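Local coordinates for protein ATP-dependent DNA helicase uvsW (Enterobacteria phage T4, PDB 1RIF) that couples ATP hydrolysis to unwinding duplex DNA by 3'-5' translocation and catalyses Holliday junction branch migration during phage recombination and DNA repair, at residues Ile160-Pro165 with Val207-Trp212; Glu24-Phe29 with Leu54-Leu59; Met1-His6 with Val13-Glu18; Phe226-Asn231 with Phe254-Ser259. The protein carries 1 engineered substitution. All coordinates share one frame; numbering follows the deposited sequence.

The chain holds the N-terminal domain of UvsW and the first, ATP-binding helicase domain, and the contacts divide two and two between them. Contacts 1 and 4 are buried, parallel strand pairs of one sheet, joined because strands 159-163 and 226-232 are neighbours; branched aliphatic residues dominate contact 1, methionine and phenylalanine contact 4. Contacts 2 and 3 belong to the N-terminal domain and also touch, through Arg58 and the end of strand 12-16. Contact 3 is a partly buried antiparallel hairpin with one apolar and one charged face, whereas contact 2 joins a helix end to a turn through a buried leucine, two waters and, nearer the surface, an arginine-tyrosine pair.

Contact 1: Ile160-Pro165 with Val207-Trp212; sequences ILIIVP and VVVGTW
Val208 N donates a hydrogen bond to Ile160 O (2.8 Å) at the start of a parallel ladder; Ile162 N follows to Val208 O, and Gly210 N to Ile162 O; Val164 N then reaches Gly210 O at 2.7 Å. Each of these four carbonyls also receives a CA-H, the shortest such contact being Ile163 CA to Gly210 O at 3.1 Å. Where the strands part, one water donates to Val164 O (2.8 Å) and accepts from Trp212 N. This is the parallel pairing expected in the RecA-like core of a superfamily 2 helicase, and strand 226-232, which leads into the predicted DEAH box, bonds to the other edge of 159-163. Apolar contacts form a second group. With CG1 beside its backbone N (chi1 -53°), Ile162 sends CD1 back along the strand to Val207 CG1, 3.7 Å away, while its CB meets Val209 CG2; Met173 and Phe177 of helix 167-180 also touch Ile162. On the opposite face Ile163 lies over Trp212: CG2 makes a CH-pi contact 3.6 Å from the five-membered ring centroid, 10° off its normal, and Ile163 CD1 reaches the six-membered ring, 4.0 Å from Trp212 CZ2.

Contact 2: Glu24-Phe29 with Leu54-Leu59; sequences ELRDFF and LDYNRL
Arg26, near the C-terminal end of helix 19-28, reaches along Leu54 to Tyr56, two residues of the loop that joins strands 50-52 and 59-61 in the UvsW N-terminal domain and makes a type I beta turn from Asp55 to Arg58. Arg26 CB lies 4.3 Å from Leu54 CD1. CG, held opposite the backbone N (chi1 178°), passes 4.0 Å from Leu54 O, and the extended chain then brings CD to 3.9 Å from Tyr56 CE2. NE donates to a water at 2.9 Å, and that water in turn donates to Leu54 O, tying the side chain to the loop backbone. At the tip the guanidinium and phenol planes are 25° from parallel, and Tyr56 OH rests over a guanidinium face. The separation of Arg26 NH2 from Tyr56 OH is 3.0 Å, but the angle is too poor for a hydrogen bond. NH1 turns the other way, to a long salt bridge with Asp27 OD1. Leu54 packs against the helix, its CD1 3.6 Å from Leu25 CB and its CB against Phe29 CB. A second water accepts from Leu54 N at 3.0 Å and faces the carbonyls of Arg26 and Phe29 at the helix end. Just past the turn, Leu59 N donates back to Asp55 OD1 at 2.9 Å, nearly along the C-O axis.

Contact 3: Met1-His6 with Val13-Glu18; sequences MDIKVH and VRIDCE
Ile3 and Ile15 lie side by side and point the same way, their CG2 methyls 3.8 Å apart on the apolar face of the first hairpin of the N-terminal domain. Val5 leans diagonally: its CG1 fits against Val13 CB at 3.8 Å, whereas Ile15, its direct non-hydrogen-bonded partner, is less close. The other face carries Lys4 and the flat groups of His6, Arg14 and Asp16. The His6 ring fills the hollow between Arg14 and Asp16; Arg14 NH2 lies over one face of the ring, offset toward its rim, with the ring and guanidinium planes 10° apart. A bend at chi3 (79°) folds Arg14 back, and its NE bonds Asp16 OD1 at 3.2 Å, a salt bridge using the syn lone pair. Lys4 and Asp16 hydrogen-bond both ways through their backbones, as do His6 and Arg14. Strand 79-81 flanks 3-8, where the Trp80 ring meets His6 edge-to-face; strand 59-61 flanks 12-16, and Leu25 of helix 19-28 packs on Ile15.

Contact 4: Phe226-Asn231 with Phe254-Ser259; sequences FGMMMN and FKFGLS
Phe254 meets the strand of Met228 with its CB and ring, both touched by one methyl: Met228 CE is 3.7 Å from Phe254 CG. Extended through chi2 and bent only at chi3 (-79°), Met228 carries this methyl between the two phenylalanines. Phe256 receives it at the ring edge, CE1 to Met228 CE 3.9 Å, and the same edge meets Met230 CG, 4.0 Å from Phe256 CD1. Met229 works on the reverse face, folded at chi2 and chi3, and lays CE against Lys255 CD at 3.6 Å. Five main-chain bonds join the parallel strands, from Phe254 N to Gly227 O (3.0 Å) up to Leu258 N to Asn231 O. Helix 239-245 makes the beta-alpha-beta crossover between them, beyond the predicted DEAH box that starts at Asp232. In the sheet the pair lies between strands 159-163 and 130-133; helix 141-155 packs on Met228, Met230 and Phe256, and helix 269-276 on Met229 and Asn231.

Contact 1: Ile160-Pro165 with Val207-Trp212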
loop_
_atom_site.group_PDB
_atom_site.type_symbol
_atom_site.label_atom_id
_atom_site.label_comp_id
_atom_site.label_asym_id
_atom_site.label_seq_id
_atom_site.Cartn_x
_atom_site.Cartn_y
_atom_site.Cartn_z
ATOM N N ILE A 160 -8.072 9.295 0.822
ATOM C CA ILE A 160 -7.632 8.007 1.353
ATOM C C ILE A 160 -8.459 6.886 0.710
ATOM O O ILE A 160 -9.698 6.941 0.707
ATOM C CB ILE A 160 -7.804 7.929 2.903
ATOM C CG1 ILE A 160 -7.107 9.116 3.582
ATOM C CG2 ILE A 160 -7.209 6.632 3.428
ATOM C CD1 ILE A 160 -8.074 10.102 4.241
ATOM N N LEU A 161 -7.767 5.893 0.144
ATOM C CA LEU A 161 -8.420 4.746 -0.495
ATOM C C LEU A 161 -8.216 3.548 0.416
ATOM O O LEU A 161 -7.081 3.220 0.770
ATOM C CB LEU A 161 -7.782 4.420 -1.851
ATOM C CG LEU A 161 -8.565 3.666 -2.943
ATOM C CD1 LEU A 161 -7.596 2.761 -3.677
ATOM C CD2 LEU A 161 -9.706 2.848 -2.387
ATOM N N ILE A 162 -9.314 2.900 0.794
ATOM C CA ILE A 162 -9.250 1.726 1.642
ATOM C C ILE A 162 -9.884 0.585 0.862
ATOM O O ILE A 162 -11.036 0.679 0.456
ATOM C CB ILE A 162 -10.009 1.963 2.957
ATOM C CG1 ILE A 162 -9.490 3.247 3.610
ATOM C CG2 ILE A 162 -9.808 0.775 3.914
ATOM C CD1 ILE A 162 -10.243 3.632 4.845
ATOM N N ILE A 163 -9.121 -0.481 0.640
ATOM C CA ILE A 163 -9.602 -1.645 -0.112
ATOM C C ILE A 163 -9.913 -2.799 0.847
ATOM O O ILE A 163 -9.069 -3.200 1.635
ATOM C CB ILE A 163 -8.534 -2.106 -1.162
ATOM C CG1 ILE A 163 -8.160 -0.928 -2.076
ATOM C CG2 ILE A 163 -9.071 -3.276 -2.005
ATOM C CD1 ILE A 163 -7.083 -1.239 -3.132
ATOM N N VAL A 164 -11.132 -3.320 0.791
ATOM C CA VAL A 164 -11.512 -4.424 1.667
ATOM C C VAL A 164 -11.891 -5.638 0.821
ATOM O O VAL A 164 -12.216 -5.498 -0.358
ATOM C CB VAL A 164 -12.695 -4.036 2.625
ATOM C CG1 VAL A 164 -12.267 -2.895 3.539
ATOM C CG2 VAL A 164 -13.942 -3.676 1.828
ATOM N N PRO A 165 -11.842 -6.845 1.410
ATOM C CA PRO A 165 -12.182 -8.057 0.659
ATOM C C PRO A 165 -13.600 -8.223 0.110
ATOM O O PRO A 165 -13.774 -8.863 -0.930
ATOM C CB PRO A 165 -11.776 -9.185 1.612
ATOM C CG PRO A 165 -11.836 -8.560 2.959
ATOM C CD PRO A 165 -11.302 -7.176 2.740
ATOM N N VAL A 207 -12.456 10.006 2.313
ATOM C CA VAL A 207 -12.254 8.565 2.405
ATOM C C VAL A 207 -13.118 7.800 1.404
ATOM O O VAL A 207 -14.337 8.003 1.335
ATOM C CB VAL A 207 -12.577 8.011 3.818
ATOM C CG1 VAL A 207 -12.253 6.523 3.868
ATOM C CG2 VAL A 207 -11.784 8.760 4.878
ATOM N N VAL A 208 -12.468 6.922 0.638
ATOM C CA VAL A 208 -13.143 6.085 -0.353
ATOM C C VAL A 208 -12.901 4.609 -0.004
ATOM O O VAL A 208 -11.764 4.181 0.156
ATOM C CB VAL A 208 -12.625 6.368 -1.783
ATOM C CG1 VAL A 208 -13.360 5.496 -2.781
ATOM C CG2 VAL A 208 -12.831 7.849 -2.130
ATOM N N VAL A 209 -13.977 3.840 0.117
ATOM C CA VAL A 209 -13.855 2.435 0.474
ATOM C C VAL A 209 -14.476 1.492 -0.548
ATOM O O VAL A 209 -15.627 1.663 -0.955
ATOM C CB VAL A 209 -14.508 2.166 1.844
ATOM C CG1 VAL A 209 -14.321 0.701 2.234
ATOM C CG2 VAL A 209 -13.903 3.100 2.904
ATOM N N GLY A 210 -13.708 0.487 -0.948
ATOM C CA GLY A 210 -14.203 -0.472 -1.914
ATOM C C GLY A 210 -13.443 -1.786 -1.922
ATOM O O GLY A 210 -12.549 -2.019 -1.110
ATOM N N THR A 211 -13.815 -2.653 -2.851
ATOM C CA THR A 211 -13.183 -3.953 -2.979
ATOM C C THR A 211 -12.286 -3.904 -4.202
ATOM O O THR A 211 -12.375 -2.972 -4.998
ATOM C CB THR A 211 -14.238 -5.053 -3.185
ATOM O OG1 THR A 211 -14.954 -4.797 -4.394
ATOM C CG2 THR A 211 -15.226 -5.075 -2.032
ATOM N N TRP A 212 -11.424 -4.904 -4.351
ATOM C CA TRP A 212 -10.520 -4.978 -5.495
ATOM C C TRP A 212 -11.235 -5.022 -6.837
ATOM O O TRP A 212 -10.811 -4.377 -7.797
ATOM C CB TRP A 212 -9.619 -6.216 -5.390
ATOM C CG TRP A 212 -8.378 -5.981 -4.583
ATOM C CD1 TRP A 212 -8.095 -6.469 -3.340
ATOM C CD2 TRP A 212 -7.249 -5.188 -4.974
ATOM N NE1 TRP A 212 -6.855 -6.030 -2.933
ATOM C CE2 TRP A 212 -6.315 -5.243 -3.918
ATOM C CE3 TRP A 212 -6.938 -4.436 -6.119
ATOM C CZ2 TRP A 212 -5.082 -4.575 -3.971
ATOM C CZ3 TRP A 212 -5.714 -3.773 -6.175
ATOM C CH2 TRP A 212 -4.801 -3.849 -5.105
HETATM O O HOH W 1 -11.381 -7.027 -2.578
#

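Contact 2: Glu24-Phe29 with Leu54-Leu59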
loop_
_atom_site.group_PDB
_atom_site.type_symbol
_atom_site.label_atom_id
_atom_site.label_comp_id
_atom_site.label_asym_id
_atom_site.label_seq_id
_atom_site.Cartn_x
_atom_site.Cartn_y
_atom_site.Cartn_z
ATOM N N GLU A 24 20.718 -7.732 -15.319
ATOM C CA GLU A 24 20.926 -8.490 -14.094
ATOM C C GLU A 24 19.821 -8.102 -13.127
ATOM O O GLU A 24 19.224 -8.953 -12.472
ATOM C CB GLU A 24 22.283 -8.152 -13.501
ATOM C CG GLU A 24 23.427 -8.433 -14.453
ATOM C CD GLU A 24 24.770 -8.084 -13.855
ATOM O OE1 GLU A 24 24.945 -6.915 -13.442
ATOM O OE2 GLU A 24 25.645 -8.977 -13.795
ATOM N N LEU A 25 19.549 -6.802 -13.057
ATOM C CA LEU A 25 18.500 -6.271 -12.189
ATOM C C LEU A 25 17.119 -6.749 -12.622
ATOM O O LEU A 25 16.242 -6.995 -11.790
ATOM C CB LEU A 25 18.522 -4.744 -12.219
ATOM C CG LEU A 25 19.560 -4.029 -11.356
ATOM C CD1 LEU A 25 19.660 -2.574 -11.786
ATOM C CD2 LEU A 25 19.166 -4.138 -9.894
ATOM N N ARG A 26 16.937 -6.867 -13.932
ATOM C CA ARG A 26 15.670 -7.301 -14.512
ATOM C C ARG A 26 15.368 -8.754 -14.182
ATOM O O ARG A 26 14.207 -9.129 -14.028
ATOM C CB ARG A 26 15.702 -7.092 -16.031
ATOM C CG ARG A 26 14.458 -7.554 -16.756
ATOM C CD ARG A 26 14.512 -7.202 -18.231
ATOM N NE ARG A 26 13.394 -7.807 -18.948
ATOM C CZ ARG A 26 13.350 -9.075 -19.353
ATOM N NH1 ARG A 26 14.376 -9.886 -19.120
ATOM N NH2 ARG A 26 12.268 -9.538 -19.977
ATOM N N ASP A 27 16.413 -9.571 -14.080
ATOM C CA ASP A 27 16.247 -10.981 -13.741
ATOM C C ASP A 27 16.097 -11.106 -12.234
ATOM O O ASP A 27 15.340 -11.943 -11.738
ATOM C CB ASP A 27 17.454 -11.811 -14.202
ATOM C CG ASP A 27 17.553 -11.906 -15.716
ATOM O OD1 ASP A 27 16.515 -11.713 -16.392
ATOM O OD2 ASP A 27 18.661 -12.187 -16.230
ATOM N N PHE A 28 16.825 -10.260 -11.517
ATOM C CA PHE A 28 16.797 -10.244 -10.058
ATOM C C PHE A 28 15.374 -9.965 -9.568
ATOM O O PHE A 28 14.841 -10.700 -8.742
ATOM C CB PHE A 28 17.766 -9.168 -9.534
ATOM C CG PHE A 28 17.832 -9.078 -8.027
ATOM C CD1 PHE A 28 18.391 -10.104 -7.274
ATOM C CD2 PHE A 28 17.325 -7.965 -7.359
ATOM C CE1 PHE A 28 18.446 -10.027 -5.878
ATOM C CE2 PHE A 28 17.374 -7.878 -5.960
ATOM C CZ PHE A 28 17.935 -8.911 -5.222
ATOM N N PHE A 29 14.758 -8.914 -10.099
ATOM C CA PHE A 29 13.407 -8.540 -9.701
ATOM C C PHE A 29 12.308 -9.187 -10.542
ATOM O O PHE A 29 11.393 -8.518 -11.008
ATOM C CB PHE A 29 13.260 -7.017 -9.728
ATOM C CG PHE A 29 14.006 -6.325 -8.625
ATOM C CD1 PHE A 29 15.159 -5.585 -8.897
ATOM C CD2 PHE A 29 13.569 -6.433 -7.301
ATOM C CE1 PHE A 29 15.867 -4.959 -7.858
ATOM C CE2 PHE A 29 14.267 -5.815 -6.256
ATOM C CZ PHE A 29 15.416 -5.076 -6.533
ATOM N N LEU A 54 10.722 -5.053 -12.660
ATOM C CA LEU A 54 11.569 -3.986 -13.194
ATOM C C LEU A 54 11.302 -3.973 -14.708
ATOM O O LEU A 54 11.748 -4.868 -15.420
ATOM C CB LEU A 54 13.048 -4.301 -12.936
ATOM C CG LEU A 54 14.061 -3.154 -12.912
ATOM C CD1 LEU A 54 15.335 -3.624 -13.581
ATOM C CD2 LEU A 54 13.514 -1.914 -13.613
ATOM N N ASP A 55 10.568 -2.980 -15.200
ATOM C CA ASP A 55 10.262 -2.928 -16.623
ATOM C C ASP A 55 11.420 -2.345 -17.441
ATOM O O ASP A 55 12.465 -1.987 -16.899
ATOM C CB ASP A 55 8.971 -2.125 -16.863
ATOM C CG ASP A 55 9.124 -0.637 -16.558
ATOM O OD1 ASP A 55 10.224 -0.217 -16.152
ATOM O OD2 ASP A 55 8.141 0.119 -16.729
ATOM N N TYR A 56 11.243 -2.269 -18.753
ATOM C CA TYR A 56 12.292 -1.727 -19.609
ATOM C C TYR A 56 12.400 -0.215 -19.477
ATOM O O TYR A 56 13.333 0.395 -19.996
ATOM C CB TYR A 56 12.053 -2.118 -21.067
ATOM C CG TYR A 56 12.326 -3.575 -21.342
ATOM C CD1 TYR A 56 11.281 -4.483 -21.501
ATOM C CD2 TYR A 56 13.635 -4.049 -21.433
ATOM C CE1 TYR A 56 11.532 -5.828 -21.749
ATOM C CE2 TYR A 56 13.898 -5.391 -21.680
ATOM C CZ TYR A 56 12.841 -6.274 -21.838
ATOM O OH TYR A 56 13.095 -7.595 -22.103
ATOM N N ASN A 57 11.441 0.388 -18.784
ATOM C CA ASN A 57 11.469 1.826 -18.553
ATOM C C ASN A 57 12.365 2.072 -17.345
ATOM O O ASN A 57 12.502 3.201 -16.882
ATOM C CB ASN A 57 10.064 2.355 -18.270
ATOM C CG ASN A 57 9.186 2.369 -19.504
ATOM O OD1 ASN A 57 9.358 3.206 -20.392
ATOM N ND2 ASN A 57 8.241 1.432 -19.571
ATOM N N ARG A 58 12.979 1.000 -16.850
ATOM C CA ARG A 58 13.866 1.062 -15.696
ATOM C C ARG A 58 13.139 1.604 -14.456
ATOM O O ARG A 58 13.734 2.280 -13.615
ATOM C CB ARG A 58 15.102 1.912 -16.023
ATOM C CG ARG A 58 15.989 1.325 -17.129
ATOM C CD ARG A 58 17.169 2.252 -17.457
ATOM N NE ARG A 58 18.488 1.742 -17.047
ATOM C CZ ARG A 58 19.236 0.894 -17.758
ATOM N NH1 ARG A 58 18.803 0.442 -18.926
ATOM N NH2 ARG A 58 20.425 0.513 -17.313
ATOM N N LEU A 59 11.848 1.297 -14.355
ATOM C CA LEU A 59 11.034 1.718 -13.221
ATOM C C LEU A 59 10.822 0.513 -12.322
ATOM O O LEU A 59 10.518 -0.579 -12.798
ATOM C CB LEU A 59 9.681 2.247 -13.687
ATOM C CG LEU A 59 9.689 3.536 -14.506
ATOM C CD1 LEU A 59 8.274 3.892 -14.907
ATOM C CD2 LEU A 59 10.305 4.662 -13.697
HETATM O O HOH W 2 11.251 -6.099 -17.977
HETATM O O HOH W 3 12.086 -7.565 -13.703
#

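Contact 3: Met1-His6 with Val13-Glu18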
loop_
_atom_site.group_PDB
_atom_site.type_symbol
_atom_site.label_atom_id
_atom_site.label_comp_id
_atom_site.label_asym_id
_atom_site.label_seq_id
_atom_site.Cartn_x
_atom_site.Cartn_y
_atom_site.Cartn_z
ATOM N N MET A 1 27.777 6.914 -10.687
ATOM C CA MET A 1 28.656 5.746 -10.390
ATOM C C MET A 1 28.151 4.472 -11.061
ATOM O O MET A 1 28.035 4.422 -12.289
ATOM C CB MET A 1 28.762 5.552 -8.877
ATOM C CG MET A 1 27.466 5.784 -8.124
ATOM S SD MET A 1 27.785 5.936 -6.353
ATOM C CE MET A 1 28.102 7.700 -6.221
ATOM N N ASP A 2 27.864 3.440 -10.270
ATOM C CA ASP A 2 27.368 2.187 -10.834
ATOM C C ASP A 2 25.860 2.221 -10.988
ATOM O O ASP A 2 25.325 1.950 -12.063
ATOM C CB ASP A 2 27.751 1.000 -9.951
ATOM C CG ASP A 2 29.198 0.604 -10.107
ATOM O OD1 ASP A 2 29.615 0.353 -11.258
ATOM O OD2 ASP A 2 29.914 0.539 -9.086
ATOM N N ILE A 3 25.185 2.562 -9.898
ATOM C CA ILE A 3 23.733 2.618 -9.879
ATOM C C ILE A 3 23.240 3.888 -9.207
ATOM O O ILE A 3 23.666 4.217 -8.104
ATOM C CB ILE A 3 23.159 1.410 -9.112
ATOM C CG1 ILE A 3 23.577 0.108 -9.798
ATOM C CG2 ILE A 3 21.652 1.518 -9.029
ATOM C CD1 ILE A 3 23.183 -1.127 -9.040
ATOM N N LYS A 4 22.350 4.603 -9.885
ATOM C CA LYS A 4 21.756 5.825 -9.348
ATOM C C LYS A 4 20.251 5.632 -9.348
ATOM O O LYS A 4 19.646 5.452 -10.402
ATOM C CB LYS A 4 22.119 7.049 -10.203
ATOM C CG LYS A 4 23.489 7.644 -9.901
ATOM C CD LYS A 4 23.699 8.952 -10.650
ATOM C CE LYS A 4 25.021 9.619 -10.268
ATOM N NZ LYS A 4 25.419 10.702 -11.228
ATOM N N VAL A 5 19.648 5.654 -8.165
ATOM C CA VAL A 5 18.207 5.472 -8.053
ATOM C C VAL A 5 17.512 6.813 -7.807
ATOM O O VAL A 5 17.683 7.444 -6.762
ATOM C CB VAL A 5 17.879 4.464 -6.930
ATOM C CG1 VAL A 5 16.388 4.219 -6.862
ATOM C CG2 VAL A 5 18.604 3.157 -7.197
ATOM N N HIS A 6 16.733 7.243 -8.793
ATOM C CA HIS A 6 16.030 8.513 -8.718
ATOM C C HIS A 6 14.571 8.391 -8.342
ATOM O O HIS A 6 13.906 7.402 -8.644
ATOM C CB HIS A 6 16.109 9.256 -10.055
ATOM C CG HIS A 6 17.501 9.576 -10.492
ATOM N ND1 HIS A 6 18.273 8.698 -11.224
ATOM C CD2 HIS A 6 18.273 10.668 -10.279
ATOM C CE1 HIS A 6 19.459 9.237 -11.442
ATOM N NE2 HIS A 6 19.486 10.432 -10.878
ATOM N N VAL A 13 10.393 3.928 -8.544
ATOM C CA VAL A 13 11.632 4.694 -8.525
ATOM C C VAL A 13 12.262 4.354 -9.872
ATOM O O VAL A 13 11.940 3.319 -10.454
ATOM C CB VAL A 13 12.592 4.268 -7.387
ATOM C CG1 VAL A 13 12.055 4.751 -6.051
ATOM C CG2 VAL A 13 12.775 2.758 -7.386
ATOM N N ARG A 14 13.129 5.221 -10.383
ATOM C CA ARG A 14 13.771 4.959 -11.664
ATOM C C ARG A 14 15.221 4.610 -11.441
ATOM O O ARG A 14 15.904 5.259 -10.656
ATOM C CB ARG A 14 13.688 6.179 -12.582
ATOM C CG ARG A 14 14.237 5.900 -13.967
ATOM C CD ARG A 14 14.243 7.124 -14.858
ATOM N NE ARG A 14 15.365 8.018 -14.579
ATOM C CZ ARG A 14 15.261 9.167 -13.919
ATOM N NH1 ARG A 14 14.080 9.570 -13.460
ATOM N NH2 ARG A 14 16.338 9.922 -13.734
ATOM N N ILE A 15 15.699 3.588 -12.136
ATOM C CA ILE A 15 17.086 3.170 -11.990
ATOM C C ILE A 15 17.947 3.495 -13.211
ATOM O O ILE A 15 17.567 3.212 -14.344
ATOM C CB ILE A 15 17.183 1.666 -11.714
ATOM C CG1 ILE A 15 16.260 1.293 -10.549
ATOM C CG2 ILE A 15 18.634 1.295 -11.404
ATOM C CD1 ILE A 15 16.272 -0.177 -10.188
ATOM N N ASP A 16 19.105 4.095 -12.952
ATOM C CA ASP A 16 20.072 4.476 -13.980
ATOM C C ASP A 16 21.283 3.583 -13.831
ATOM O O ASP A 16 21.874 3.518 -12.762
ATOM C CB ASP A 16 20.503 5.928 -13.790
ATOM C CG ASP A 16 19.486 6.912 -14.324
ATOM O OD1 ASP A 16 18.270 6.699 -14.116
ATOM O OD2 ASP A 16 19.910 7.910 -14.948
ATOM N N CYS A 17 21.656 2.899 -14.903
ATOM C CA CYS A 17 22.799 1.994 -14.864
ATOM C C CYS A 17 23.150 1.534 -16.272
ATOM O O CYS A 17 22.554 1.984 -17.250
ATOM C CB CYS A 17 22.462 0.773 -14.014
ATOM S SG CYS A 17 21.098 -0.191 -14.705
ATOM N N GLU A 18 24.122 0.635 -16.371
ATOM C CA GLU A 18 24.532 0.109 -17.668
ATOM C C GLU A 18 23.445 -0.807 -18.217
ATOM O O GLU A 18 22.458 -1.097 -17.532
ATOM C CB GLU A 18 25.840 -0.677 -17.545
ATOM C CG GLU A 18 27.043 0.020 -18.160
ATOM C CD GLU A 18 27.382 1.333 -17.471
ATOM O OE1 GLU A 18 27.734 1.307 -16.269
ATOM O OE2 GLU A 18 27.299 2.389 -18.135
#

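Contact 4: Phe226-Asn231 with Phe254-Ser259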
loop_
_atom_site.group_PDB
_atom_site.type_symbol
_atom_site.label_atom_id
_atom_site.label_comp_id
_atom_site.label_asym_id
_atom_site.label_seq_id
_atom_site.Cartn_x
_atom_site.Cartn_y
_atom_site.Cartn_z
ATOM N N PHE A 226 -5.390 10.032 -4.626
ATOM C CA PHE A 226 -5.095 9.443 -3.326
ATOM C C PHE A 226 -3.704 9.676 -2.763
ATOM O O PHE A 226 -2.705 9.509 -3.461
ATOM C CB PHE A 226 -5.403 7.945 -3.361
ATOM C CG PHE A 226 -6.837 7.647 -3.676
ATOM C CD1 PHE A 226 -7.220 7.258 -4.959
ATOM C CD2 PHE A 226 -7.823 7.829 -2.709
ATOM C CE1 PHE A 226 -8.564 7.060 -5.272
ATOM C CE2 PHE A 226 -9.172 7.634 -3.013
ATOM C CZ PHE A 226 -9.543 7.250 -4.297
ATOM N N GLY A 227 -3.657 10.081 -1.493
ATOM C CA GLY A 227 -2.391 10.316 -0.827
ATOM C C GLY A 227 -2.039 9.139 0.072
ATOM O O GLY A 227 -0.875 8.916 0.419
ATOM N N MET A 228 -3.064 8.388 0.458
ATOM C CA MET A 228 -2.892 7.221 1.307
ATOM C C MET A 228 -3.819 6.115 0.828
ATOM O O MET A 228 -4.933 6.378 0.398
ATOM C CB MET A 228 -3.209 7.558 2.765
ATOM C CG MET A 228 -3.106 6.369 3.711
ATOM S SD MET A 228 -3.565 6.762 5.424
ATOM C CE MET A 228 -2.053 7.561 6.001
ATOM N N MET A 229 -3.341 4.877 0.893
ATOM C CA MET A 229 -4.118 3.711 0.473
ATOM C C MET A 229 -3.821 2.556 1.423
ATOM O O MET A 229 -2.673 2.338 1.822
ATOM C CB MET A 229 -3.761 3.324 -0.977
ATOM C CG MET A 229 -4.459 2.078 -1.533
ATOM S SD MET A 229 -3.704 0.474 -1.064
ATOM C CE MET A 229 -2.221 0.486 -2.054
ATOM N N MET A 230 -4.872 1.832 1.785
ATOM C CA MET A 230 -4.772 0.686 2.673
ATOM C C MET A 230 -5.556 -0.494 2.104
ATOM O O MET A 230 -6.630 -0.320 1.511
ATOM C CB MET A 230 -5.363 1.014 4.047
ATOM C CG MET A 230 -4.682 2.110 4.822
ATOM S SD MET A 230 -5.776 2.641 6.155
ATOM C CE MET A 230 -5.956 4.367 5.793
ATOM N N ASN A 231 -5.021 -1.694 2.303
ATOM C CA ASN A 231 -5.687 -2.911 1.859
ATOM C C ASN A 231 -5.672 -3.909 3.019
ATOM O O ASN A 231 -4.626 -4.466 3.360
ATOM C CB ASN A 231 -4.981 -3.498 0.629
ATOM C CG ASN A 231 -5.623 -4.805 0.146
ATOM O OD1 ASN A 231 -6.810 -5.063 0.375
ATOM N ND2 ASN A 231 -4.841 -5.618 -0.543
ATOM N N PHE A 254 1.494 7.340 1.244
ATOM C CA PHE A 254 1.297 6.320 2.268
ATOM C C PHE A 254 0.570 5.123 1.677
ATOM O O PHE A 254 -0.419 5.272 0.966
ATOM C CB PHE A 254 0.470 6.847 3.454
ATOM C CG PHE A 254 1.124 7.970 4.214
ATOM C CD1 PHE A 254 0.934 9.297 3.829
ATOM C CD2 PHE A 254 1.938 7.698 5.311
ATOM C CE1 PHE A 254 1.541 10.336 4.523
ATOM C CE2 PHE A 254 2.551 8.729 6.015
ATOM C CZ PHE A 254 2.351 10.055 5.618
ATOM N N LYS A 255 1.075 3.933 1.970
ATOM C CA LYS A 255 0.465 2.709 1.493
ATOM C C LYS A 255 0.669 1.651 2.544
ATOM O O LYS A 255 1.785 1.450 3.014
ATOM C CB LYS A 255 1.074 2.274 0.155
ATOM C CG LYS A 255 0.581 3.119 -1.012
ATOM C CD LYS A 255 0.821 2.456 -2.361
ATOM C CE LYS A 255 2.281 2.468 -2.741
ATOM N NZ LYS A 255 2.479 1.805 -4.047
ATOM N N PHE A 256 -0.420 0.991 2.927
ATOM C CA PHE A 256 -0.367 -0.048 3.946
ATOM C C PHE A 256 -1.145 -1.305 3.595
ATOM O O PHE A 256 -2.257 -1.249 3.075
ATOM C CB PHE A 256 -0.889 0.488 5.286
ATOM C CG PHE A 256 -0.190 1.739 5.747
ATOM C CD1 PHE A 256 -0.863 2.955 5.782
ATOM C CD2 PHE A 256 1.148 1.706 6.116
ATOM C CE1 PHE A 256 -0.204 4.123 6.176
ATOM C CE2 PHE A 256 1.809 2.860 6.509
ATOM C CZ PHE A 256 1.132 4.071 6.538
ATOM N N GLY A 257 -0.526 -2.443 3.874
ATOM C CA GLY A 257 -1.173 -3.721 3.662
ATOM C C GLY A 257 -1.289 -4.298 5.062
ATOM O O GLY A 257 -0.349 -4.192 5.842
ATOM N N LEU A 258 -2.436 -4.864 5.411
ATOM C CA LEU A 258 -2.598 -5.458 6.739
ATOM C C LEU A 258 -2.945 -6.931 6.572
ATOM O O LEU A 258 -3.857 -7.289 5.816
ATOM C CB LEU A 258 -3.697 -4.747 7.539
ATOM C CG LEU A 258 -3.384 -3.317 7.985
ATOM C CD1 LEU A 258 -3.612 -2.346 6.821
ATOM C CD2 LEU A 258 -4.269 -2.962 9.170
ATOM N N SER A 259 -2.227 -7.793 7.280
ATOM C CA SER A 259 -2.482 -9.209 7.130
ATOM C C SER A 259 -1.821 -10.059 8.193
ATOM O O SER A 259 -0.693 -9.798 8.594
ATOM C CB SER A 259 -1.999 -9.647 5.745
ATOM O OG SER A 259 -2.070 -11.044 5.583
#